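Long-range contacts in major extracellular endoglucanase (Xanthomonas campestris pv. campestris, PDB 4TUF), which hydrolyses internal beta-1,4-glucosidic linkages in cellulose, lichenin and cereal beta-glucans, this chain being its family 5 catalytic domain: residues Gly151-Asn156 with Ala194-Thr199; Asn55-Pro60 with Arg102-Leu107; Gly239-Val244 with Gly280-Glu285; Gly322-Asp327 with Gln334-Leu339. All blocks are in the same frame, centred on the assembly; numbering follows the deposited sequence.

Contact 1. Residues Gly151-Asn156 with Ala194-Thr199; sequences GLDLKN and AVEGIT
Asp153 and Ala194 pair as neighbours in two parallel strands, 149-153 and 192-195, which with helix 173-187 between them make one beta-alpha-beta unit of the TIM barrel. The backbone bonds straddle Asp153: Ala194 N donates to Leu152 O at 2.8 Å, and Leu154 N reaches Ala194 O at 3.2 Å, lying in its carbonyl plane. On the side of the sheet that carries Asp153, the CB atoms of Asp153 and Ala194 lie 4.1 Å apart.

Past the pairing the contact is polar. The side chain of Glu196, extended beyond CG, crosses that of Asp153 at about a right angle, the carboxylate planes 70° apart. Glu196 OE2 lies 2.9 Å from Asp153 OD1 and 3.0 Å from Asp153 OD2, all acceptors and so not hydrogen-bonded. Arg58 NH2 bridges the two acids, which probably offsets the like charges, and also bonds to Asn156 OD1. Glu196 OE1 accepts from the backbone N of Glu157, probably the proton donor, consistent with a second-shell place for Glu196.

One water ties the diverging chains together. It accepts from Glu196 N and donates to two oxygens of the other segment: Asp153 OD1 at 2.9 Å and Lys155 O at 2.7 Å.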
loop_
_atom_site.group_PDB
_atom_site.type_symbol
_atom_site.label_atom_id
_atom_site.label_comp_id
_atom_site.label_asym_id
_atom_site.label_seq_id
_atom_site.Cartn_x
_atom_site.Cartn_y
_atom_site.Cartn_z
ATOM N N GLY A 151 -9.237 5.817 -3.375
ATOM C CA GLY A 151 -9.894 4.534 -3.533
ATOM C C GLY A 151 -9.446 3.566 -2.458
ATOM O O GLY A 151 -9.022 3.988 -1.389
ATOM N N LEU A 152 -9.522 2.270 -2.746
ATOM C CA LEU A 152 -9.263 1.249 -1.737
ATOM C C LEU A 152 -8.339 0.146 -2.222
ATOM O O LEU A 152 -8.510 -0.393 -3.319
ATOM C CB LEU A 152 -10.579 0.628 -1.262
ATOM C CG LEU A 152 -11.054 1.031 0.134
ATOM C CD1 LEU A 152 -12.530 0.746 0.319
ATOM C CD2 LEU A 152 -10.249 0.278 1.164
ATOM N N ASP A 153 -7.352 -0.168 -1.390
ATOM C CA ASP A 153 -6.516 -1.351 -1.546
ATOM C C ASP A 153 -7.240 -2.493 -0.828
ATOM O O ASP A 153 -7.205 -2.568 0.403
ATOM C CB ASP A 153 -5.117 -1.099 -0.963
ATOM C CG ASP A 153 -4.111 -2.181 -1.331
ATOM O OD1 ASP A 153 -4.532 -3.311 -1.654
ATOM O OD2 ASP A 153 -2.891 -1.897 -1.282
ATOM N N LEU A 154 -7.889 -3.369 -1.598
ATOM C CA LEU A 154 -8.900 -4.293 -1.070
ATOM C C LEU A 154 -8.447 -5.180 0.087
ATOM O O LEU A 154 -9.214 -5.426 1.014
ATOM C CB LEU A 154 -9.425 -5.189 -2.189
ATOM C CG LEU A 154 -10.182 -4.521 -3.335
ATOM C CD1 LEU A 154 -10.800 -5.589 -4.209
ATOM C CD2 LEU A 154 -11.246 -3.551 -2.830
ATOM N N LYS A 155 -7.212 -5.664 0.028
ATOM C CA LYS A 155 -6.676 -6.538 1.072
ATOM C C LYS A 155 -5.155 -6.586 0.977
ATOM O O LYS A 155 -4.590 -6.806 -0.096
ATOM C CB LYS A 155 -7.282 -7.944 0.959
ATOM C CG LYS A 155 -6.380 -9.094 1.382
ATOM C CD LYS A 155 -6.519 -9.383 2.856
ATOM C CE LYS A 155 -5.800 -10.669 3.236
ATOM N NZ LYS A 155 -4.330 -10.607 3.047
ATOM N N ASN A 156 -4.481 -6.400 2.100
ATOM C CA ASN A 156 -3.029 -6.364 2.109
ATOM C C ASN A 156 -2.356 -7.721 2.050
ATOM O O ASN A 156 -2.652 -8.594 2.840
ATOM C CB ASN A 156 -2.543 -5.615 3.351
ATOM C CG ASN A 156 -1.065 -5.307 3.313
ATOM O OD1 ASN A 156 -0.612 -4.502 2.520
ATOM N ND2 ASN A 156 -0.313 -5.939 4.184
ATOM N N ALA A 194 -7.513 -0.981 -5.876
ATOM C CA ALA A 194 -6.149 -1.498 -5.943
ATOM C C ALA A 194 -6.131 -2.980 -5.597
ATOM O O ALA A 194 -6.680 -3.396 -4.574
ATOM C CB ALA A 194 -5.224 -0.724 -5.022
ATOM N N VAL A 195 -5.506 -3.774 -6.460
ATOM C CA VAL A 195 -5.417 -5.211 -6.249
ATOM C C VAL A 195 -3.962 -5.653 -6.195
ATOM O O VAL A 195 -3.150 -5.266 -7.031
ATOM C CB VAL A 195 -6.146 -5.990 -7.352
ATOM C CG1 VAL A 195 -6.043 -7.492 -7.100
ATOM C CG2 VAL A 195 -7.595 -5.557 -7.425
ATOM N N GLU A 196 -3.636 -6.454 -5.191
ATOM C CA GLU A 196 -2.279 -6.943 -5.029
ATOM C C GLU A 196 -2.162 -8.362 -5.544
ATOM O O GLU A 196 -3.166 -9.044 -5.793
ATOM C CB GLU A 196 -1.852 -6.880 -3.563
ATOM C CG GLU A 196 -1.991 -5.497 -2.934
ATOM C CD GLU A 196 -1.617 -5.496 -1.463
ATOM O OE1 GLU A 196 -0.697 -6.260 -1.093
ATOM O OE2 GLU A 196 -2.255 -4.748 -0.682
ATOM N N GLY A 197 -0.925 -8.810 -5.697
ATOM C CA GLY A 197 -0.681 -10.161 -6.135
ATOM C C GLY A 197 -0.784 -11.153 -4.994
ATOM O O GLY A 197 -1.239 -10.830 -3.897
ATOM N N ILE A 198 -0.371 -12.381 -5.276
ATOM C CA ILE A 198 -0.324 -13.431 -4.279
ATOM C C ILE A 198 1.123 -13.896 -4.190
ATOM O O ILE A 198 2.029 -13.160 -4.588
ATOM C CB ILE A 198 -1.259 -14.588 -4.647
ATOM C CG1 ILE A 198 -0.857 -15.177 -6.001
ATOM C CG2 ILE A 198 -2.700 -14.088 -4.702
ATOM C CD1 ILE A 198 -1.470 -16.527 -6.290
ATOM N N THR A 199 1.356 -15.096 -3.673
ATOM C CA THR A 199 2.700 -15.657 -3.729
ATOM C C THR A 199 2.752 -16.808 -4.739
ATOM O O THR A 199 2.485 -16.595 -5.924
ATOM C CB THR A 199 3.192 -16.115 -2.337
ATOM O OG1 THR A 199 2.175 -16.872 -1.675
ATOM C CG2 THR A 199 3.520 -14.902 -1.496
HETATM O O HOH W 1 -5.192 -5.957 -2.572
#

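Contact 2. Residues Asn55-Pro60 with Arg102-Leu107; sequences NAVRLP and RGMYVL
With chi1 at 79°, Asn55 carries its amide between its own backbone N and carbonyl carbon, and Tyr105, whose chi1 of -61° sets CG beside the backbone N, turns a ring edge to meet it. Asn55 ND2 lies in the ring plane, 3.7 Å from Tyr105 CE2, with amide and ring planes 79° apart. The amide is fixed from the neighbouring strand 16-23, on the other side of 56-61 from 105-110: Lys20 N donates to its OD1, and its ND2 donates to Gln18 O.

Four backbone bonds then run up the parallel pair, the carbonyls and amides of alternate residues being used. Tyr105 N donates to Asn55 O at 2.9 Å and Val57 N to Tyr105 O at 2.8 Å; Leu107 N to Val57 O and Leu59 N to Leu107 O continue the ladder.

Val57 and Val106 face helix 88-102, which closes at Gly103 in a Schellman motif. The Met104 chain bends at its last torsion and puts CE 4.1 Å from Val57 CG2, while Phe99 covers both side chains. On the other face, with Ala56, Tyr105 and Leu107, Arg58 extends fully into the barrel, where Asp153 and Glu278, probably the nucleophile, are among its partners. Parallel strands with helices outside and an active-site arginine inside are characteristic of the family 5 TIM barrel.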
loop_
_atom_site.group_PDB
_atom_site.type_symbol
_atom_site.label_atom_id
_atom_site.label_comp_id
_atom_site.label_asym_id
_atom_site.label_seq_id
_atom_site.Cartn_x
_atom_site.Cartn_y
_atom_site.Cartn_z
ATOM N N ASN A 55 2.910 13.689 -2.158
ATOM C CA ASN A 55 1.567 14.203 -2.389
ATOM C C ASN A 55 0.525 13.106 -2.250
ATOM O O ASN A 55 -0.641 13.304 -2.585
ATOM C CB ASN A 55 1.466 14.847 -3.769
ATOM C CG ASN A 55 1.322 13.830 -4.882
ATOM O OD1 ASN A 55 1.765 12.686 -4.762
ATOM N ND2 ASN A 55 0.705 14.245 -5.982
ATOM N N ALA A 56 0.954 11.946 -1.769
ATOM C CA ALA A 56 0.065 10.801 -1.675
ATOM C C ALA A 56 0.409 9.937 -0.474
ATOM O O ALA A 56 1.569 9.821 -0.095
ATOM C CB ALA A 56 0.123 9.980 -2.952
ATOM N N VAL A 57 -0.610 9.322 0.112
ATOM C CA VAL A 57 -0.445 8.547 1.329
ATOM C C VAL A 57 -1.280 7.264 1.271
ATOM O O VAL A 57 -2.439 7.280 0.852
ATOM C CB VAL A 57 -0.837 9.394 2.570
ATOM C CG1 VAL A 57 -1.492 8.547 3.642
ATOM C CG2 VAL A 57 0.374 10.122 3.125
ATOM N N ARG A 58 -0.677 6.152 1.675
ATOM C CA ARG A 58 -1.396 4.896 1.814
ATOM C C ARG A 58 -1.668 4.645 3.298
ATOM O O ARG A 58 -0.734 4.535 4.087
ATOM C CB ARG A 58 -0.591 3.750 1.198
ATOM C CG ARG A 58 -1.306 2.402 1.129
ATOM C CD ARG A 58 -0.449 1.420 0.340
ATOM N NE ARG A 58 -1.026 0.083 0.209
ATOM C CZ ARG A 58 -0.719 -0.946 0.995
ATOM N NH1 ARG A 58 0.152 -0.789 1.985
ATOM N NH2 ARG A 58 -1.280 -2.130 0.791
ATOM N N LEU A 59 -2.944 4.569 3.669
ATOM C CA LEU A 59 -3.356 4.434 5.070
ATOM C C LEU A 59 -3.856 3.040 5.440
ATOM O O LEU A 59 -5.012 2.705 5.184
ATOM C CB LEU A 59 -4.462 5.440 5.399
ATOM C CG LEU A 59 -4.079 6.784 6.007
ATOM C CD1 LEU A 59 -5.333 7.499 6.470
ATOM C CD2 LEU A 59 -3.112 6.593 7.159
ATOM N N PRO A 60 -2.989 2.221 6.047
ATOM C CA PRO A 60 -3.485 0.959 6.603
ATOM C C PRO A 60 -4.520 1.186 7.709
ATOM O O PRO A 60 -4.398 2.128 8.483
ATOM C CB PRO A 60 -2.218 0.300 7.165
ATOM C CG PRO A 60 -1.093 0.892 6.362
ATOM C CD PRO A 60 -1.518 2.309 6.077
ATOM N N ARG A 102 -5.102 19.584 2.540
ATOM C CA ARG A 102 -3.767 19.909 2.048
ATOM C C ARG A 102 -3.565 19.494 0.592
ATOM O O ARG A 102 -2.559 19.847 -0.030
ATOM C CB ARG A 102 -2.701 19.253 2.922
ATOM C CG ARG A 102 -2.683 19.767 4.342
ATOM C CD ARG A 102 -1.306 19.625 4.935
ATOM N NE ARG A 102 -0.349 20.483 4.248
ATOM C CZ ARG A 102 -0.089 21.735 4.602
ATOM N NH1 ARG A 102 -0.717 22.270 5.639
ATOM N NH2 ARG A 102 0.796 22.450 3.923
ATOM N N GLY A 103 -4.523 18.744 0.054
ATOM C CA GLY A 103 -4.469 18.325 -1.333
ATOM C C GLY A 103 -3.601 17.098 -1.513
ATOM O O GLY A 103 -2.919 16.951 -2.525
ATOM N N MET A 104 -3.634 16.213 -0.522
ATOM C CA MET A 104 -2.851 14.987 -0.560
ATOM C C MET A 104 -3.764 13.795 -0.834
ATOM O O MET A 104 -4.771 13.611 -0.152
ATOM C CB MET A 104 -2.085 14.797 0.758
ATOM C CG MET A 104 -1.075 15.909 1.047
ATOM S SD MET A 104 -0.162 15.746 2.597
ATOM C CE MET A 104 0.627 14.148 2.365
ATOM N N TYR A 105 -3.409 12.996 -1.841
ATOM C CA TYR A 105 -4.199 11.832 -2.224
ATOM C C TYR A 105 -4.089 10.750 -1.161
ATOM O O TYR A 105 -3.024 10.551 -0.579
ATOM C CB TYR A 105 -3.747 11.291 -3.583
ATOM C CG TYR A 105 -3.901 12.281 -4.714
ATOM C CD1 TYR A 105 -5.142 12.516 -5.294
ATOM C CD2 TYR A 105 -2.807 12.987 -5.203
ATOM C CE1 TYR A 105 -5.292 13.425 -6.331
ATOM C CE2 TYR A 105 -2.948 13.903 -6.237
ATOM C CZ TYR A 105 -4.194 14.116 -6.797
ATOM O OH TYR A 105 -4.344 15.024 -7.822
ATOM N N VAL A 106 -5.190 10.052 -0.907
ATOM C CA VAL A 106 -5.198 9.010 0.115
ATOM C C VAL A 106 -5.710 7.673 -0.426
ATOM O O VAL A 106 -6.836 7.579 -0.912
ATOM C CB VAL A 106 -6.064 9.429 1.327
ATOM C CG1 VAL A 106 -6.155 8.305 2.342
ATOM C CG2 VAL A 106 -5.501 10.674 1.968
ATOM N N LEU A 107 -4.875 6.643 -0.342
ATOM C CA LEU A 107 -5.282 5.289 -0.686
ATOM C C LEU A 107 -5.479 4.491 0.601
ATOM O O LEU A 107 -4.513 4.139 1.276
ATOM C CB LEU A 107 -4.242 4.612 -1.596
ATOM C CG LEU A 107 -4.575 3.219 -2.177
ATOM C CD1 LEU A 107 -5.794 3.258 -3.096
ATOM C CD2 LEU A 107 -3.387 2.611 -2.920
#

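Contact 3. Residues Gly239-Val244 with Gly280-Glu285; sequences GPDVFV and GGKYGE
The carboxylate of Asp241 meets the backbone of Gly281 and Lys282, and most of the close packing between these two loops is concentrated there. Lys282 N donates to Asp241 OD2 at 2.7 Å in an almost straight bond, 168° at the hydrogen, using the syn lone pair of that oxygen. A chi1 of 48° tucks the carboxylate back over the Asp241 backbone and presents OD2 to the amide. The first carbons of the lysine side chain pass the same acceptor, CG of Lys282 being 3.3 Å from Asp241 OD2. The other oxygen, Asp241 OD1, lies 3.9 Å from Gly281 CA, where the absence of a side chain lets the acid come alongside the chain. Asp290, an acid of helix 288-303, lies near OD1 and may raise its proton affinity.

Elsewhere the loops are loosely joined. Gly239 N and Gly280 O stand 4.2 Å apart, and the extended lysine carries its charge away, leaving Lys282 NZ 6.2 Å from Asp241 OD2, so the N-H...O bond to Asp241 is not reinforced by a salt bridge to the same lysine. Phe243 and Val244 are exposed. The type I' turn from Lys282 to Glu285 ends in a poorly ordered glutamate, and its closing bond, Glu285 N to Lys282 O at 3.3 Å, is weak.

The two loops leave adjacent parallel strands, 231-238 and 276-280, at their C-terminal ends. Pro240 packs on the start of helix 288-303, whose Asp290 accepts from Tyr283 N, and the Tyr283 ring extends between that helix and helix 334-344, with its OH hydrogen-bonded to Asp295 OD1.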
loop_
_atom_site.group_PDB
_atom_site.type_symbol
_atom_site.label_atom_id
_atom_site.label_comp_id
_atom_site.label_asym_id
_atom_site.label_seq_id
_atom_site.Cartn_x
_atom_site.Cartn_y
_atom_site.Cartn_z
ATOM N N GLY A 239 13.572 -6.006 -0.424
ATOM C CA GLY A 239 14.949 -6.388 -0.671
ATOM C C GLY A 239 15.556 -7.247 0.424
ATOM O O GLY A 239 14.842 -7.812 1.255
ATOM N N PRO A 240 16.893 -7.333 0.435
ATOM C CA PRO A 240 17.674 -8.265 1.258
ATOM C C PRO A 240 17.354 -8.232 2.753
ATOM O O PRO A 240 17.481 -9.269 3.403
ATOM C CB PRO A 240 19.117 -7.813 1.016
ATOM C CG PRO A 240 19.086 -7.172 -0.325
ATOM C CD PRO A 240 17.758 -6.479 -0.398
ATOM N N ASP A 241 16.948 -7.084 3.287
ATOM C CA ASP A 241 16.756 -6.973 4.732
ATOM C C ASP A 241 15.340 -7.313 5.184
ATOM O O ASP A 241 15.034 -7.231 6.372
ATOM C CB ASP A 241 17.128 -5.572 5.221
ATOM C CG ASP A 241 16.503 -4.477 4.389
ATOM O OD1 ASP A 241 15.614 -4.778 3.560
ATOM O OD2 ASP A 241 16.905 -3.307 4.572
ATOM N N VAL A 242 14.481 -7.688 4.242
ATOM C CA VAL A 242 13.183 -8.252 4.591
ATOM C C VAL A 242 13.288 -9.766 4.553
ATOM O O VAL A 242 12.867 -10.459 5.479
ATOM C CB VAL A 242 12.071 -7.776 3.645
ATOM C CG1 VAL A 242 10.823 -8.673 3.771
ATOM C CG2 VAL A 242 11.738 -6.317 3.931
ATOM N N PHE A 243 13.871 -10.268 3.473
ATOM C CA PHE A 243 14.175 -11.685 3.344
ATOM C C PHE A 243 15.325 -11.828 2.367
ATOM O O PHE A 243 15.368 -11.136 1.349
ATOM C CB PHE A 243 12.952 -12.475 2.865
ATOM C CG PHE A 243 13.149 -13.969 2.864
ATOM C CD1 PHE A 243 13.788 -14.602 1.806
ATOM C CD2 PHE A 243 12.678 -14.743 3.913
ATOM C CE1 PHE A 243 13.966 -15.979 1.806
ATOM C CE2 PHE A 243 12.851 -16.123 3.920
ATOM C CZ PHE A 243 13.493 -16.741 2.866
ATOM N N VAL A 244 16.263 -12.715 2.677
ATOM C CA VAL A 244 17.377 -12.954 1.773
ATOM C C VAL A 244 16.978 -14.013 0.755
ATOM O O VAL A 244 17.182 -15.211 0.963
ATOM C CB VAL A 244 18.646 -13.383 2.534
ATOM C CG1 VAL A 244 19.781 -13.677 1.562
ATOM C CG2 VAL A 244 19.062 -12.291 3.519
ATOM N N GLY A 280 10.728 -0.790 -0.229
ATOM C CA GLY A 280 11.607 -0.111 0.704
ATOM C C GLY A 280 12.544 -1.029 1.453
ATOM O O GLY A 280 12.589 -2.238 1.203
ATOM N N GLY A 281 13.296 -0.445 2.379
ATOM C CA GLY A 281 14.353 -1.152 3.078
ATOM C C GLY A 281 15.320 -0.187 3.737
ATOM O O GLY A 281 15.190 1.027 3.591
ATOM N N LYS A 282 16.309 -0.723 4.441
ATOM C CA LYS A 282 17.128 0.096 5.316
ATOM C C LYS A 282 18.086 1.017 4.563
ATOM O O LYS A 282 18.577 1.994 5.135
ATOM C CB LYS A 282 17.889 -0.796 6.297
ATOM C CG LYS A 282 16.967 -1.455 7.315
ATOM C CD LYS A 282 17.719 -2.051 8.495
ATOM C CE LYS A 282 16.760 -2.427 9.616
ATOM N NZ LYS A 282 17.438 -3.188 10.699
ATOM N N TYR A 283 18.324 0.749 3.296
ATOM C CA TYR A 283 19.150 1.624 2.483
ATOM C C TYR A 283 20.524 1.914 3.049
ATOM O O TYR A 283 20.972 3.028 3.110
ATOM C CB TYR A 283 18.439 2.908 2.176
ATOM C CG TYR A 283 18.868 3.517 0.887
ATOM C CD1 TYR A 283 18.670 2.874 -0.295
ATOM C CD2 TYR A 283 19.470 4.735 0.858
ATOM C CE1 TYR A 283 19.049 3.438 -1.479
ATOM C CE2 TYR A 283 19.856 5.300 -0.322
ATOM C CZ TYR A 283 19.641 4.643 -1.483
ATOM O OH TYR A 283 20.018 5.221 -2.639
ATOM N N GLY A 284 21.183 0.866 3.476
ATOM C CA GLY A 284 22.565 0.916 3.876
ATOM C C GLY A 284 22.749 1.019 5.359
ATOM O O GLY A 284 23.795 0.675 5.876
ATOM N N GLU A 285 21.707 1.431 6.050
ATOM C CA GLU A 285 21.676 1.344 7.481
ATOM C C GLU A 285 21.554 -0.103 7.861
ATOM O O GLU A 285 21.855 -0.478 8.975
ATOM C CB GLU A 285 20.543 2.161 8.063
ATOM C CG GLU A 285 20.887 3.625 8.178
ATOM C CD GLU A 285 20.465 4.194 9.499
ATOM O OE1 GLU A 285 19.494 3.665 10.062
ATOM O OE2 GLU A 285 21.099 5.155 9.975
#

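Contact 4. Residues Gly322-Asp327 with Gln334-Leu339; sequences GGILRD and QDKMTL
Lys336 and Ile324 cross at a slant, the lysine reaching from the first turn of helix 334-344 into the loop while the isoleucine leans back against the helix. All torsions beyond CG of Lys336 are near 180°, and this straight chain delivers NZ to Gly323 O at 2.8 Å. Although the C=O...N angle is 115°, NZ stands 41° above the carbonyl plane and so is off the lone pairs. The stem of the lysine runs past the same oxygen, Lys336 CD lying 3.3 Å from Gly323 O.

Ile324 uses both branches. Its chi1 of -60° sets CG1 beside the backbone N and leaves CG2 anti to it, 3.8 Å from Met337 SD, while CD1 turns to the lysine base, 4.1 Å from Lys336 CB. Ile324 and Met337 cross at about a right angle, the methionine being bent at its second and third torsions.

Arg326 joins the helix more indirectly: one water accepts from its NH2 at 3.0 Å and also from Gln334 N at the start of the helix. A second water links Arg326 NH2 weakly to Asp335 OD2.

A buried lysine is thus held to a glycine-rich loop by carbonyl dipoles, with Thr321 O a weak second acceptor, rather than by a carboxylate of the loop. Its positive charge is consequently probably only partly balanced by this segment.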
loop_
_atom_site.group_PDB
_atom_site.type_symbol
_atom_site.label_atom_id
_atom_site.label_comp_id
_atom_site.label_asym_id
_atom_site.label_seq_id
_atom_site.Cartn_x
_atom_site.Cartn_y
_atom_site.Cartn_z
ATOM N N GLY A 322 13.098 0.355 8.695
ATOM C CA GLY A 322 13.161 1.743 9.108
ATOM C C GLY A 322 12.229 2.536 8.210
ATOM O O GLY A 322 11.412 1.963 7.485
ATOM N N GLY A 323 12.342 3.856 8.242
ATOM C CA GLY A 323 11.447 4.686 7.461
ATOM C C GLY A 323 12.110 5.922 6.886
ATOM O O GLY A 323 13.322 5.959 6.687
ATOM N N ILE A 324 11.300 6.932 6.600
ATOM C CA ILE A 324 11.810 8.212 6.149
ATOM C C ILE A 324 12.322 8.989 7.365
ATOM O O ILE A 324 13.368 9.638 7.309
ATOM C CB ILE A 324 10.731 9.006 5.400
ATOM C CG1 ILE A 324 10.251 8.215 4.183
ATOM C CG2 ILE A 324 11.262 10.343 4.944
ATOM C CD1 ILE A 324 11.343 7.935 3.175
ATOM N N LEU A 325 11.591 8.897 8.472
ATOM C CA LEU A 325 12.037 9.479 9.735
ATOM C C LEU A 325 12.981 8.536 10.470
ATOM O O LEU A 325 12.856 7.315 10.372
ATOM C CB LEU A 325 10.847 9.813 10.638
ATOM C CG LEU A 325 9.862 10.871 10.145
ATOM C CD1 LEU A 325 8.682 10.937 11.081
ATOM C CD2 LEU A 325 10.532 12.228 10.044
ATOM N N ARG A 326 13.926 9.105 11.208
ATOM C CA ARG A 326 14.762 8.311 12.094
ATOM C C ARG A 326 14.017 8.044 13.404
ATOM O O ARG A 326 12.851 8.404 13.545
ATOM C CB ARG A 326 16.094 9.011 12.359
ATOM C CG ARG A 326 16.924 9.274 11.109
ATOM C CD ARG A 326 18.341 9.703 11.472
ATOM N NE ARG A 326 19.124 10.055 10.294
ATOM C CZ ARG A 326 19.795 9.177 9.556
ATOM N NH1 ARG A 326 19.773 7.892 9.882
ATOM N NH2 ARG A 326 20.485 9.580 8.496
ATOM N N ASP A 327 14.696 7.423 14.361
ATOM C CA ASP A 327 14.048 6.980 15.591
ATOM C C ASP A 327 13.647 8.136 16.510
ATOM O O ASP A 327 12.862 7.947 17.441
ATOM C CB ASP A 327 14.962 6.008 16.341
ATOM C CG ASP A 327 15.365 4.814 15.496
ATOM O OD1 ASP A 327 14.493 4.257 14.792
ATOM O OD2 ASP A 327 16.556 4.439 15.527
ATOM N N GLN A 334 17.843 11.666 4.341
ATOM C CA GLN A 334 17.987 12.421 3.101
ATOM C C GLN A 334 18.312 11.562 1.874
ATOM O O GLN A 334 17.910 11.894 0.758
ATOM C CB GLN A 334 19.067 13.487 3.276
ATOM C CG GLN A 334 18.822 14.419 4.449
ATOM C CD GLN A 334 17.667 15.367 4.209
ATOM O OE1 GLN A 334 17.386 15.746 3.073
ATOM N NE2 GLN A 334 16.985 15.753 5.280
ATOM N N ASP A 335 19.047 10.471 2.069
ATOM C CA ASP A 335 19.413 9.621 0.942
ATOM C C ASP A 335 18.187 8.878 0.417
ATOM O O ASP A 335 18.031 8.689 -0.790
ATOM C CB ASP A 335 20.525 8.633 1.325
ATOM C CG ASP A 335 20.306 7.991 2.684
ATOM O OD1 ASP A 335 19.191 8.101 3.241
ATOM O OD2 ASP A 335 21.262 7.364 3.193
ATOM N N LYS A 336 17.316 8.470 1.331
ATOM C CA LYS A 336 16.057 7.860 0.949
ATOM C C LYS A 336 15.203 8.844 0.157
ATOM O O LYS A 336 14.558 8.464 -0.823
ATOM C CB LYS A 336 15.298 7.368 2.182
ATOM C CG LYS A 336 15.751 6.006 2.686
ATOM C CD LYS A 336 14.837 5.503 3.782
ATOM C CE LYS A 336 15.290 4.156 4.309
ATOM N NZ LYS A 336 14.400 3.674 5.403
ATOM N N MET A 337 15.207 10.109 0.572
ATOM C CA MET A 337 14.443 11.128 -0.143
ATOM C C MET A 337 15.032 11.425 -1.522
ATOM O O MET A 337 14.297 11.682 -2.473
ATOM C CB MET A 337 14.349 12.418 0.678
ATOM C CG MET A 337 13.346 12.346 1.820
ATOM S SD MET A 337 11.788 11.533 1.366
ATOM C CE MET A 337 11.136 12.666 0.142
ATOM N N THR A 338 16.355 11.377 -1.637
ATOM C CA THR A 338 17.005 11.637 -2.915
ATOM C C THR A 338 16.706 10.501 -3.893
ATOM O O THR A 338 16.571 10.722 -5.095
ATOM C CB THR A 338 18.523 11.820 -2.743
ATOM O OG1 THR A 338 18.763 12.944 -1.887
ATOM C CG2 THR A 338 19.200 12.064 -4.081
ATOM N N LEU A 339 16.580 9.290 -3.364
ATOM C CA LEU A 339 16.210 8.128 -4.170
ATOM C C LEU A 339 14.784 8.243 -4.709
ATOM O O LEU A 339 14.521 7.946 -5.874
ATOM C CB LEU A 339 16.344 6.845 -3.352
ATOM C CG LEU A 339 15.959 5.544 -4.054
ATOM C CD1 LEU A 339 17.053 5.108 -5.016
ATOM C CD2 LEU A 339 15.665 4.459 -3.036
HETATM O O HOH W 2 20.329 11.617 6.354
HETATM O O HOH W 3 22.225 7.464 6.530
#

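Overall arrangement
Along the chain the order is contact 2, contact 1, contact 3, contact 4. Contacts 1 and 2, with centres 16 Å apart, belong to the same barrel sheet, where strands 105-110 and 149-153 are neighbours; Leu107 packs on Gly151, and Arg58 of contact 2 bonds to Asp153 and Asn156 of contact 1 near the presumed catalytic glutamates. Contacts 3 and 4 lie farther out, their centres 13 Å apart. They touch through a salt bridge from Arg326 to the poorly ordered Glu285 and through Tyr283 on Asp335. Contact 3 stays about 11 Å from contacts 1 and 2 at the nearest atoms. Strand pairing builds the catalytic core, while the later loops pack against the domain's last helix, 334-344.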